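Local coordinates for protein AvmM (PDB 7FE6) that catalyses a macrocyclization in alchivemycin A biosynthesis, by dehydration and Michael-type addition, at residues Phe18-Ala26 / Ile170-Arg181. Sequence-based numbering, arbitrary orientation.
Sequences FRVNDNIVA and IIPGLFGNVFGR
Arg19 reaches Val178 because its CG stands anti to its own carbonyl carbon (chi1 -66°) and its chain bends at chi3 (-73°). This lays one face of the guanidinium over Val178 CG1, which sits 3.4 Å from Arg19 CZ. Tyr12 makes a cation-pi contact with the same arginine. A serine in place of Arg19 would probably take the guanidinium cover from Val178 CG1 and leave Tyr12 without its cationic partner. Phe18 turns its ring to the loop 170-177, and its CE1 lies 3.8 Å from Ile171 CD1. Phe18 CD1 also meets Phe179 CE2, and Ile170 CG2 comes to the ring edge.

Next along the chain the backbones join in a single beta bridge, Val20 with Phe179. Phe179 N gives a hydrogen bond to Arg19 O (3.0 Å), and Asn21 N gives one to Phe179 O (2.6 Å). The chain then turns at 21-24, a type I turn. Asn21 OD1 accepts from Asn23 N in an Asx turn, while Asn21 ND2 hydrogen-bonds to Tyr55 OH. Past the turn, Arg181 N gives a hydrogen bond to Ile24 O (2.8 Å). Gly180 CA makes close CA-H...O contacts with Asn21 O and Ile24 O. Val25 CG1 lies over one face of the Arg181 guanidinium, 3.9 Å from Arg181 NE.

The contact thus joins strand 24-29, outermost in one sheet of the chain, to strand 178-189 of the other five-stranded sheet. Val25 also packs on Arg50, which lines the alchivemycin A pocket. Main-chain bonds set the pairing. Both arginines pack a guanidinium face against a valine methyl in van der Waals contact, and no salt bridge crosses the contact: Asp22 OD1 stays 5.5 Å from Arg181 NE.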
loop_
_atom_site.group_PDB
_atom_site.type_symbol
_atom_site.label_atom_id
_atom_site.label_comp_id
_atom_site.label_asym_id
_atom_site.label_seq_id
_atom_site.Cartn_x
_atom_site.Cartn_y
_atom_site.Cartn_z
ATOM N N PHE A 18 -14.063 -15.600 15.928
ATOM C CA PHE A 18 -13.843 -15.912 14.526
ATOM C C PHE A 18 -12.428 -16.412 14.295
ATOM O O PHE A 18 -11.489 -16.055 15.011
ATOM C CB PHE A 18 -14.091 -14.672 13.665
ATOM C CG PHE A 18 -15.460 -14.077 13.841
ATOM C CD1 PHE A 18 -16.565 -14.641 13.218
ATOM C CD2 PHE A 18 -15.650 -12.976 14.658
ATOM C CE1 PHE A 18 -17.832 -14.101 13.391
ATOM C CE2 PHE A 18 -16.911 -12.436 14.836
ATOM C CZ PHE A 18 -18.002 -12.999 14.203
ATOM N N ARG A 19 -12.288 -17.247 13.277
ATOM C CA ARG A 19 -10.995 -17.782 12.895
ATOM C C ARG A 19 -10.424 -16.929 11.771
ATOM O O ARG A 19 -11.119 -16.614 10.795
ATOM C CB ARG A 19 -11.119 -19.245 12.476
ATOM C CG ARG A 19 -11.528 -20.162 13.623
ATOM C CD ARG A 19 -11.559 -21.602 13.176
ATOM N NE ARG A 19 -12.703 -21.875 12.307
ATOM C CZ ARG A 19 -12.753 -22.886 11.442
ATOM N NH1 ARG A 19 -11.714 -23.705 11.316
ATOM N NH2 ARG A 19 -13.830 -23.073 10.690
ATOM N N VAL A 20 -9.154 -16.570 11.903
ATOM C CA VAL A 20 -8.530 -15.609 11.010
ATOM C C VAL A 20 -7.207 -16.186 10.530
ATOM O O VAL A 20 -6.339 -16.530 11.341
ATOM C CB VAL A 20 -8.327 -14.247 11.695
ATOM C CG1 VAL A 20 -7.409 -13.378 10.874
ATOM C CG2 VAL A 20 -9.677 -13.566 11.928
ATOM N N ASN A 21 -7.066 -16.310 9.214
ATOM C CA ASN A 21 -5.815 -16.687 8.574
ATOM C C ASN A 21 -5.192 -15.420 7.999
ATOM O O ASN A 21 -5.658 -14.899 6.982
ATOM C CB ASN A 21 -6.054 -17.730 7.491
ATOM C CG ASN A 21 -4.766 -18.322 6.983
ATOM O OD1 ASN A 21 -3.696 -17.754 7.187
ATOM N ND2 ASN A 21 -4.855 -19.451 6.296
ATOM N N ASP A 22 -4.155 -14.912 8.682
ATOM C CA ASP A 22 -3.359 -13.752 8.255
ATOM C C ASP A 22 -2.590 -13.968 6.962
ATOM O O ASP A 22 -2.099 -12.997 6.389
ATOM C CB ASP A 22 -2.345 -13.364 9.331
ATOM C CG ASP A 22 -2.992 -12.681 10.512
ATOM O OD1 ASP A 22 -3.925 -11.869 10.292
ATOM O OD2 ASP A 22 -2.565 -12.959 11.656
ATOM N N ASN A 23 -2.452 -15.198 6.490
ATOM C CA ASN A 23 -1.753 -15.409 5.234
ATOM C C ASN A 23 -2.560 -14.909 4.044
ATOM O O ASN A 23 -1.991 -14.727 2.963
ATOM C CB ASN A 23 -1.433 -16.896 5.062
ATOM C CG ASN A 23 -0.184 -17.326 5.817
ATOM O OD1 ASN A 23 0.728 -16.530 6.045
ATOM N ND2 ASN A 23 -0.141 -18.598 6.204
ATOM N N ILE A 24 -3.864 -14.699 4.216
ATOM C CA ILE A 24 -4.737 -14.160 3.179
ATOM C C ILE A 24 -4.851 -12.667 3.465
ATOM O O ILE A 24 -5.634 -12.249 4.329
ATOM C CB ILE A 24 -6.117 -14.831 3.175
ATOM C CG1 ILE A 24 -6.000 -16.345 3.333
ATOM C CG2 ILE A 24 -6.829 -14.519 1.875
ATOM C CD1 ILE A 24 -5.171 -17.042 2.237
ATOM N N VAL A 25 -4.075 -11.867 2.734
ATOM C CA VAL A 25 -3.960 -10.432 2.968
ATOM C C VAL A 25 -4.723 -9.672 1.871
ATOM O O VAL A 25 -5.145 -10.244 0.873
ATOM C CB VAL A 25 -2.477 -9.999 3.034
ATOM C CG1 VAL A 25 -1.722 -10.919 4.004
ATOM C CG2 VAL A 25 -1.833 -10.055 1.650
ATOM N N ALA A 26 -4.873 -8.359 2.048
ATOM C CA ALA A 26 -5.534 -7.538 1.036
ATOM C C ALA A 26 -4.796 -6.211 0.830
ATOM O O ALA A 26 -4.228 -5.643 1.766
ATOM C CB ALA A 26 -6.986 -7.268 1.410
ATOM N N ILE A 170 -20.676 -17.725 7.636
ATOM C CA ILE A 170 -20.978 -17.754 9.068
ATOM C C ILE A 170 -21.608 -16.447 9.536
ATOM O O ILE A 170 -22.322 -16.428 10.540
ATOM C CB ILE A 170 -19.727 -18.120 9.894
ATOM C CG1 ILE A 170 -20.153 -18.859 11.165
ATOM C CG2 ILE A 170 -18.883 -16.907 10.225
ATOM C CD1 ILE A 170 -18.993 -19.364 12.011
ATOM N N ILE A 171 -21.308 -15.346 8.865
ATOM C CA ILE A 171 -21.897 -14.043 9.169
ATOM C C ILE A 171 -22.970 -13.756 8.124
ATOM O O ILE A 171 -22.659 -13.770 6.924
ATOM C CB ILE A 171 -20.843 -12.927 9.166
ATOM C CG1 ILE A 171 -19.710 -13.254 10.130
ATOM C CG2 ILE A 171 -21.493 -11.601 9.528
ATOM C CD1 ILE A 171 -18.652 -12.190 10.166
ATOM N N PRO A 172 -24.210 -13.464 8.520
ATOM C CA PRO A 172 -25.267 -13.295 7.515
ATOM C C PRO A 172 -24.981 -12.083 6.643
ATOM O O PRO A 172 -24.674 -10.997 7.139
ATOM C CB PRO A 172 -26.542 -13.124 8.356
ATOM C CG PRO A 172 -26.067 -12.634 9.668
ATOM C CD PRO A 172 -24.717 -13.268 9.890
ATOM N N GLY A 173 -25.033 -12.296 5.335
ATOM C CA GLY A 173 -24.755 -11.269 4.367
ATOM C C GLY A 173 -23.339 -11.275 3.828
ATOM O O GLY A 173 -23.120 -10.796 2.710
ATOM N N LEU A 174 -22.378 -11.811 4.579
ATOM C CA LEU A 174 -20.974 -11.782 4.193
ATOM C C LEU A 174 -20.475 -13.155 3.756
ATOM O O LEU A 174 -20.954 -14.195 4.234
ATOM C CB LEU A 174 -20.104 -11.278 5.348
ATOM C CG LEU A 174 -20.510 -9.962 6.014
ATOM C CD1 LEU A 174 -19.437 -9.520 6.992
ATOM C CD2 LEU A 174 -20.783 -8.892 4.972
ATOM N N PHE A 175 -19.437 -13.148 2.911
ATOM C CA PHE A 175 -18.867 -14.387 2.394
ATOM C C PHE A 175 -17.817 -14.941 3.351
ATOM O O PHE A 175 -16.903 -14.220 3.765
ATOM C CB PHE A 175 -18.237 -14.191 1.015
ATOM C CG PHE A 175 -17.787 -15.482 0.395
ATOM C CD1 PHE A 175 -16.537 -16.013 0.688
ATOM C CD2 PHE A 175 -18.654 -16.208 -0.425
ATOM C CE1 PHE A 175 -16.143 -17.232 0.155
ATOM C CE2 PHE A 175 -18.265 -17.423 -0.973
ATOM C CZ PHE A 175 -17.002 -17.934 -0.690
ATOM N N GLY A 176 -17.958 -16.227 3.698
ATOM C CA GLY A 176 -16.906 -16.946 4.393
ATOM C C GLY A 176 -17.266 -17.458 5.774
ATOM O O GLY A 176 -18.184 -16.939 6.424
ATOM N N ASN A 177 -16.587 -18.522 6.207
ATOM C CA ASN A 177 -16.654 -18.965 7.591
ATOM C C ASN A 177 -15.360 -18.727 8.349
ATOM O O ASN A 177 -15.382 -18.676 9.580
ATOM C CB ASN A 177 -17.048 -20.453 7.668
ATOM C CG ASN A 177 -15.955 -21.372 7.170
ATOM O OD1 ASN A 177 -15.168 -21.000 6.296
ATOM N ND2 ASN A 177 -15.923 -22.595 7.689
ATOM N N VAL A 178 -14.238 -18.592 7.650
ATOM C CA VAL A 178 -13.005 -18.084 8.230
ATOM C C VAL A 178 -12.556 -16.905 7.377
ATOM O O VAL A 178 -13.008 -16.729 6.242
ATOM C CB VAL A 178 -11.916 -19.163 8.321
ATOM C CG1 VAL A 178 -12.395 -20.307 9.216
ATOM C CG2 VAL A 178 -11.579 -19.664 6.935
ATOM N N PHE A 179 -11.649 -16.092 7.930
ATOM C CA PHE A 179 -11.372 -14.791 7.330
ATOM C C PHE A 179 -9.875 -14.511 7.254
ATOM O O PHE A 179 -9.053 -15.178 7.886
ATOM C CB PHE A 179 -12.092 -13.673 8.101
ATOM C CG PHE A 179 -13.573 -13.857 8.154
ATOM C CD1 PHE A 179 -14.373 -13.416 7.117
ATOM C CD2 PHE A 179 -14.164 -14.530 9.216
ATOM C CE1 PHE A 179 -15.749 -13.614 7.156
ATOM C CE2 PHE A 179 -15.533 -14.744 9.259
ATOM C CZ PHE A 179 -16.331 -14.283 8.230
ATOM N N GLY A 180 -9.531 -13.516 6.438
ATOM C CA GLY A 180 -8.163 -13.097 6.259
ATOM C C GLY A 180 -7.809 -11.879 7.093
ATOM O O GLY A 180 -8.544 -11.450 7.985
ATOM N N ARG A 181 -6.643 -11.322 6.785
ATOM C CA ARG A 181 -6.088 -10.183 7.507
ATOM C C ARG A 181 -6.783 -8.898 7.075
ATOM O O ARG A 181 -6.844 -8.595 5.882
ATOM C CB ARG A 181 -4.584 -10.092 7.243
ATOM C CG ARG A 181 -3.840 -9.147 8.164
ATOM C CD ARG A 181 -2.400 -9.002 7.770
ATOM N NE ARG A 181 -2.218 -8.110 6.635
ATOM C CZ ARG A 181 -1.077 -7.473 6.353
ATOM N NH1 ARG A 181 -0.007 -7.626 7.137
ATOM N NH2 ARG A 181 -1.000 -6.671 5.291
#